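Local coordinates for protein deoxyhypusine hydroxylase (Homo sapiens, PDB 4D50) that hydroxylates the deoxyhypusine side chain of the translation factor eIF5A at a diiron centre that activates oxygen, completing the formation of hypusine, at residues L230-A233 with L234-T238; A262-A265 with H266-D269; P270-V273 with V274-S277. All coordinates share one frame; numbering follows the deposited sequence.

Contact 1 of 3, residues L230-A233 with L234-T238; sequences LAAA and LARCT. With GAI (guanidine), chain H.
R236 folds back over the last turn of helix 227-235, and its guanidinium comes to rest on the backbone of A232 and A233. Its CB leaves the chain close to two carbonyls, 3.7 Å from A233 O and slightly farther from A232 O. With CG placed beside the backbone N, anti to the carbonyl carbon (chi1 -77°), the next atom passes A232 O, CG lying 3.4 Å from that oxygen. The chain then bends at chi3 (-71°), which turns the head group back toward the helix, NE passing A232 O more distantly. CZ sits 3.8 Å from A233 CA, and the two terminal nitrogens divide between the alanines: NH1 is 3.7 Å from A232 CB and also lies near A232 O without bonding to it, while NH2 reaches A233 CB at 3.6 Å. A232 O and A233 CA both lie beneath one face of the guanidinium, toward its rim. The carbonyl therefore meets the flat side of the cation, which is probably favourable electrostatically although the geometry is too poor for a hydrogen bond.

This turn ends helix 227-235, within the fourth HEAT-like repeat. L234 N and A235 N still bond to L230 O and A231 O in the i to i+4 pattern. R236 N instead donates to A233 O from above the carbonyl plane, over a distance of 3.1 Å, as the helix gives way to loop.

L234 takes the other course: its CG stands anti to the backbone N (chi1 176°), carrying the isobutyl group away from L230-A233 to H266, while L230 packs against C247, A250 and L251 of helix 241-254. R244 binds L234 O. Beyond the helix end, T238 O accepts a 2.6 Å hydrogen bond from N3 of a bound guanidine.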
loop_
_atom_site.group_PDB
_atom_site.type_symbol
_atom_site.label_atom_id
_atom_site.label_comp_id
_atom_site.label_asym_id
_atom_site.label_seq_id
_atom_site.Cartn_x
_atom_site.Cartn_y
_atom_site.Cartn_z
ATOM N N LEU A 230 -3.145 -7.395 15.203
ATOM C CA LEU A 230 -2.868 -7.721 13.772
ATOM C C LEU A 230 -3.060 -9.184 13.475
ATOM O O LEU A 230 -3.716 -9.551 12.493
ATOM C CB LEU A 230 -1.471 -7.355 13.416
ATOM C CG LEU A 230 -1.180 -5.828 13.254
ATOM C CD1 LEU A 230 0.317 -5.590 13.180
ATOM C CD2 LEU A 230 -1.862 -5.273 12.039
ATOM N N ALA A 231 -2.590 -9.998 14.388
ATOM C CA ALA A 231 -2.807 -11.473 14.282
ATOM C C ALA A 231 -4.268 -11.897 14.424
ATOM O O ALA A 231 -4.766 -12.750 13.665
ATOM C CB ALA A 231 -1.957 -12.200 15.256
ATOM N N ALA A 232 -4.993 -11.280 15.344
ATOM C CA ALA A 232 -6.468 -11.500 15.483
ATOM C C ALA A 232 -7.236 -11.103 14.232
ATOM O O ALA A 232 -8.173 -11.742 13.837
ATOM C CB ALA A 232 -6.989 -10.717 16.638
ATOM N N ALA A 233 -6.923 -9.945 13.663
ATOM C CA ALA A 233 -7.560 -9.527 12.381
ATOM C C ALA A 233 -7.271 -10.570 11.286
ATOM O O ALA A 233 -8.132 -10.890 10.509
ATOM C CB ALA A 233 -7.145 -8.112 11.967
ATOM N N LEU A 234 -6.007 -10.933 11.127
ATOM C CA LEU A 234 -5.572 -11.984 10.160
ATOM C C LEU A 234 -6.398 -13.264 10.358
ATOM O O LEU A 234 -6.896 -13.834 9.381
ATOM C CB LEU A 234 -4.060 -12.206 10.203
ATOM C CG LEU A 234 -3.593 -13.359 9.281
ATOM C CD1 LEU A 234 -3.886 -13.192 7.790
ATOM C CD2 LEU A 234 -2.132 -13.540 9.458
ATOM N N ALA A 235 -6.645 -13.589 11.615
ATOM C CA ALA A 235 -7.353 -14.804 11.963
ATOM C C ALA A 235 -8.841 -14.745 11.730
ATOM O O ALA A 235 -9.460 -15.795 11.675
ATOM C CB ALA A 235 -7.008 -15.249 13.383
ATOM N N ARG A 236 -9.409 -13.554 11.561
ATOM C CA ARG A 236 -10.891 -13.391 11.419
ATOM C C ARG A 236 -11.321 -13.694 9.995
ATOM O O ARG A 236 -11.140 -12.886 9.086
ATOM C CB ARG A 236 -11.403 -12.013 11.899
ATOM C CG ARG A 236 -11.500 -11.869 13.408
ATOM C CD ARG A 236 -12.355 -10.712 13.931
ATOM N NE ARG A 236 -11.647 -9.464 13.651
ATOM C CZ ARG A 236 -10.674 -8.935 14.394
ATOM N NH1 ARG A 236 -10.280 -9.516 15.515
ATOM N NH2 ARG A 236 -10.115 -7.774 14.001
ATOM N N CYS A 237 -11.846 -14.893 9.780
ATOM C CA CYS A 237 -12.296 -15.328 8.427
ATOM C C CYS A 237 -13.407 -14.445 7.874
ATOM O O CYS A 237 -13.572 -14.424 6.679
ATOM C CB CYS A 237 -12.792 -16.815 8.395
ATOM S SG CYS A 237 -14.366 -17.174 9.329
ATOM N N THR A 238 -14.165 -13.734 8.714
ATOM C CA THR A 238 -15.186 -12.807 8.273
ATOM C C THR A 238 -14.621 -11.460 7.769
ATOM O O THR A 238 -15.298 -10.691 7.044
ATOM C CB THR A 238 -16.203 -12.469 9.382
ATOM O OG1 THR A 238 -15.534 -12.087 10.612
ATOM C CG2 THR A 238 -17.113 -13.695 9.738
HETATM C C GAI H . -15.827 -9.914 3.799
HETATM N N1 GAI H . -15.690 -9.915 2.556
HETATM N N2 GAI H . -16.073 -8.745 4.391
HETATM N N3 GAI H . -15.704 -11.036 4.521
#

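Contact 2 of 3, residues A262-A265 with H266-D269; sequences ALQA and HADD
H266 turns its ring back along the end of helix 257-265 and brings one edge up to A262 O, which lies in the ring plane. Its CG is beside the backbone N and anti to the carbonyl carbon (chi1 -67°), which directs the imidazole toward the preceding turn. A265 packs alongside, its CB 3.3 Å from H266 N. The ring also touches L234 and A235 of helix 227-235, and R244 of helix 241-254. An alanine here would remove the imidazole and is likely to leave a gap between the end of this helix and L234 and A235.

A267 CB lies 3.6 Å from Q264 O, the oxygen to which A267 N also donates, over 3.2 Å and from above the carbonyl plane. H266 N donates to L263 O at 3.1 Å, again from above the plane, and more weakly to A262 O. One water joins A265 O, to which it donates, with D268 N, from which it accepts.

D269 OD1 forms a salt bridge with R244, and OD2 accepts from E271 N. The bond from D269 N to H266 O closes a type I beta turn, which starts the link from helix 257-265 to helix 272-289, in the fifth HEAT-like repeat of this helical-repeat fold.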
loop_
_atom_site.group_PDB
_atom_site.type_symbol
_atom_site.label_atom_id
_atom_site.label_comp_id
_atom_site.label_asym_id
_atom_site.label_seq_id
_atom_site.Cartn_x
_atom_site.Cartn_y
_atom_site.Cartn_z
ATOM N N ALA A 262 1.863 -16.781 13.359
ATOM C CA ALA A 262 0.530 -16.440 12.802
ATOM C C ALA A 262 0.479 -16.550 11.292
ATOM O O ALA A 262 -0.506 -16.985 10.723
ATOM C CB ALA A 262 0.081 -15.036 13.261
ATOM N N LEU A 263 1.524 -16.098 10.622
ATOM C CA LEU A 263 1.593 -16.196 9.182
ATOM C C LEU A 263 1.605 -17.701 8.757
ATOM O O LEU A 263 0.981 -18.072 7.782
ATOM C CB LEU A 263 2.860 -15.536 8.672
ATOM C CG LEU A 263 2.924 -14.021 8.911
ATOM C CD1 LEU A 263 4.308 -13.439 8.792
ATOM C CD2 LEU A 263 1.986 -13.439 7.901
ATOM N N GLN A 264 2.363 -18.537 9.451
ATOM C CA GLN A 264 2.400 -19.970 9.054
ATOM C C GLN A 264 1.010 -20.529 9.230
ATOM O O GLN A 264 0.577 -21.372 8.461
ATOM C CB GLN A 264 3.408 -20.755 9.903
ATOM C CG GLN A 264 3.445 -22.276 9.725
ATOM C CD GLN A 264 3.766 -22.649 8.312
ATOM O OE1 GLN A 264 3.352 -23.718 7.821
ATOM N NE2 GLN A 264 4.508 -21.795 7.628
ATOM N N ALA A 265 0.323 -20.119 10.291
ATOM C CA ALA A 265 -1.028 -20.611 10.548
ATOM C C ALA A 265 -1.950 -20.378 9.377
ATOM O O ALA A 265 -2.902 -21.112 9.175
ATOM C CB ALA A 265 -1.618 -19.992 11.823
ATOM N N HIS A 266 -1.710 -19.319 8.597
ATOM C CA HIS A 266 -2.649 -18.944 7.531
ATOM C C HIS A 266 -2.051 -19.224 6.152
ATOM O O HIS A 266 -2.629 -18.852 5.140
ATOM C CB HIS A 266 -3.081 -17.444 7.728
ATOM C CG HIS A 266 -3.882 -17.251 8.962
ATOM N ND1 HIS A 266 -5.233 -17.497 9.020
ATOM C CD2 HIS A 266 -3.496 -17.015 10.245
ATOM C CE1 HIS A 266 -5.650 -17.426 10.268
ATOM N NE2 HIS A 266 -4.637 -17.075 11.024
ATOM N N ALA A 267 -0.922 -19.906 6.074
ATOM C CA ALA A 267 -0.278 -20.110 4.756
ATOM C C ALA A 267 -1.089 -20.990 3.793
ATOM O O ALA A 267 -0.835 -20.935 2.576
ATOM C CB ALA A 267 1.115 -20.681 4.952
ATOM N N ASP A 268 -2.094 -21.732 4.301
ATOM C CA ASP A 268 -3.032 -22.486 3.452
ATOM C C ASP A 268 -4.460 -21.906 3.433
ATOM O O ASP A 268 -5.440 -22.559 3.060
ATOM C CB ASP A 268 -3.069 -23.970 3.865
ATOM C CG ASP A 268 -2.148 -24.855 3.075
ATOM O OD1 ASP A 268 -1.514 -24.388 2.105
ATOM O OD2 ASP A 268 -2.102 -26.066 3.425
ATOM N N ASP A 269 -4.586 -20.607 3.760
ATOM C CA ASP A 269 -5.880 -19.939 3.789
ATOM C C ASP A 269 -6.582 -20.074 2.452
ATOM O O ASP A 269 -5.973 -20.057 1.418
ATOM C CB ASP A 269 -5.702 -18.413 4.088
ATOM C CG ASP A 269 -6.948 -17.776 4.576
ATOM O OD1 ASP A 269 -7.311 -17.993 5.779
ATOM O OD2 ASP A 269 -7.649 -17.089 3.778
HETATM O O HOH W 1 -3.716 -22.236 6.692
#

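Contact 3 of 3, residues P270-V273 with V274-S277; sequences PERV and VRES
R272 stretches out with CG anti to the backbone N (chi1 -175°), whereas E276 starts with CG anti to its carbonyl carbon (chi1 -72°) and then runs straight; the two chains converge one helical turn apart. This is an i to i+4 salt bridge on the first turn of helix 272-289, in the HEAT-like superhelix, with E271 at the N-cap position. R272 NE donates to E276 OE2 over 2.9 Å, almost straight and in the guanidinium plane, but reaches the oxygen from above the carboxylate plane, with the two flat groups turned 86° apart. A water accepting from R272 NH2 and donating to E276 OE2 spans the pair a second time. Outside the turn, D55 pairs with R272 NH1 and S56 with E276 OE1, tying both charged ends to the segment before helix 57-70.

R275 bends at chi3 and lays one guanidinium face over R272 CA, 3.5 Å beneath the plane. Its NH2 packs against R272 CB and also donates to a water that binds P270 O, while NH1 bonds to D269 O. The backbone of this residue holds the turn as well, R275 N donating to E271 O at 2.8 Å, nearly along the C=O axis. Beside it, V274 CG2 rests 3.9 Å from E271 CB.

S277 is hydrogen-bonded to H245, an iron ligand, through its OG and H245 ND1, and so probably fixes the rotation of that imidazole. The same hydroxyl donates to V273 O at 3.2 Å, opposite S277 N, which reaches this oxygen from the other face of the carbonyl plane at 3.1 Å.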
loop_
_atom_site.group_PDB
_atom_site.type_symbol
_atom_site.label_atom_id
_atom_site.label_comp_id
_atom_site.label_asym_id
_atom_site.label_seq_id
_atom_site.Cartn_x
_atom_site.Cartn_y
_atom_site.Cartn_z
ATOM N N PRO A 270 -7.902 -20.146 2.467
ATOM C CA PRO A 270 -8.609 -20.194 1.173
ATOM C C PRO A 270 -8.510 -18.959 0.301
ATOM O O PRO A 270 -8.830 -19.028 -0.869
ATOM C CB PRO A 270 -10.071 -20.483 1.577
ATOM C CG PRO A 270 -10.145 -20.152 3.052
ATOM C CD PRO A 270 -8.785 -20.312 3.624
ATOM N N GLU A 271 -8.165 -17.803 0.869
ATOM C CA GLU A 271 -8.114 -16.546 0.111
ATOM C C GLU A 271 -6.706 -16.452 -0.430
ATOM O O GLU A 271 -5.695 -16.449 0.313
ATOM C CB GLU A 271 -8.460 -15.374 1.037
ATOM C CG GLU A 271 -9.923 -15.357 1.421
ATOM C CD GLU A 271 -10.827 -14.984 0.269
ATOM O OE1 GLU A 271 -10.340 -14.407 -0.764
ATOM O OE2 GLU A 271 -12.018 -15.291 0.354
ATOM N N ARG A 272 -6.629 -16.491 -1.739
ATOM C CA ARG A 272 -5.362 -16.427 -2.429
ATOM C C ARG A 272 -4.579 -15.225 -2.031
ATOM O O ARG A 272 -3.374 -15.347 -1.832
ATOM C CB ARG A 272 -5.587 -16.358 -3.957
ATOM C CG ARG A 272 -4.270 -16.414 -4.693
ATOM C CD ARG A 272 -4.540 -16.737 -6.156
ATOM N NE ARG A 272 -3.317 -16.668 -6.900
ATOM C CZ ARG A 272 -3.247 -16.786 -8.234
ATOM N NH1 ARG A 272 -4.331 -17.041 -8.923
ATOM N NH2 ARG A 272 -2.090 -16.673 -8.841
ATOM N N VAL A 273 -5.209 -14.059 -1.866
ATOM C CA VAL A 273 -4.460 -12.871 -1.504
ATOM C C VAL A 273 -3.807 -13.023 -0.095
ATOM O O VAL A 273 -2.671 -12.585 0.152
ATOM C CB VAL A 273 -5.335 -11.608 -1.571
ATOM C CG1 VAL A 273 -4.465 -10.379 -1.446
ATOM C CG2 VAL A 273 -6.120 -11.553 -2.892
ATOM N N VAL A 274 -4.514 -13.668 0.815
ATOM C CA VAL A 274 -4.000 -13.984 2.126
ATOM C C VAL A 274 -2.913 -15.050 2.137
ATOM O O VAL A 274 -1.814 -14.829 2.711
ATOM C CB VAL A 274 -5.155 -14.382 3.100
ATOM C CG1 VAL A 274 -4.588 -14.808 4.462
ATOM C CG2 VAL A 274 -6.101 -13.194 3.247
ATOM N N ARG A 275 -3.115 -16.168 1.475
ATOM C CA ARG A 275 -1.997 -17.123 1.296
ATOM C C ARG A 275 -0.736 -16.529 0.748
ATOM O O ARG A 275 0.377 -16.806 1.212
ATOM C CB ARG A 275 -2.378 -18.336 0.403
ATOM C CG ARG A 275 -3.476 -19.246 0.884
ATOM C CD ARG A 275 -3.466 -20.460 -0.066
ATOM N NE ARG A 275 -3.665 -20.197 -1.499
ATOM C CZ ARG A 275 -4.868 -20.071 -2.072
ATOM N NH1 ARG A 275 -5.957 -20.023 -1.318
ATOM N NH2 ARG A 275 -5.010 -19.879 -3.376
ATOM N N GLU A 276 -0.871 -15.745 -0.329
ATOM C CA GLU A 276 0.337 -15.219 -0.965
ATOM C C GLU A 276 1.030 -14.201 -0.132
ATOM O O GLU A 276 2.274 -14.173 -0.128
ATOM C CB GLU A 276 -0.023 -14.635 -2.316
ATOM C CG GLU A 276 -0.357 -15.694 -3.312
ATOM C CD GLU A 276 -0.720 -15.146 -4.698
ATOM O OE1 GLU A 276 -0.864 -13.899 -4.962
ATOM O OE2 GLU A 276 -0.860 -16.062 -5.567
ATOM N N SER A 277 0.271 -13.398 0.608
ATOM C CA SER A 277 0.931 -12.477 1.567
ATOM C C SER A 277 1.731 -13.228 2.610
ATOM O O SER A 277 2.876 -12.852 2.921
ATOM C CB SER A 277 -0.007 -11.466 2.268
ATOM O OG SER A 277 -0.440 -10.571 1.285
HETATM O O HOH W 2 -7.963 -19.883 -3.925
HETATM O O HOH W 3 0.642 -16.088 -7.818
#

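In the fold
The three contacts follow one another along the chain, at the end of helix 227-235, at the end of helix 257-265 with the turn after it, and at the start of helix 272-289. All lie in the C-terminal HEAT repeats, on the same side of the chain's centre. Contacts 2 and 3 are about 9 Å apart between centres and contiguous in sequence; contacts 1 and 2 are about 11 Å apart, contacts 1 and 3 about 13 Å. L234 of contact 1 touches both others, meeting the H266 ring and, through CD1, V274 CG1 at 3.8 Å. Contact 3 comes nearest the peroxide-bound irons, while contacts 1 and 2 lie farther out, in the fourth and fifth HEAT-like repeats.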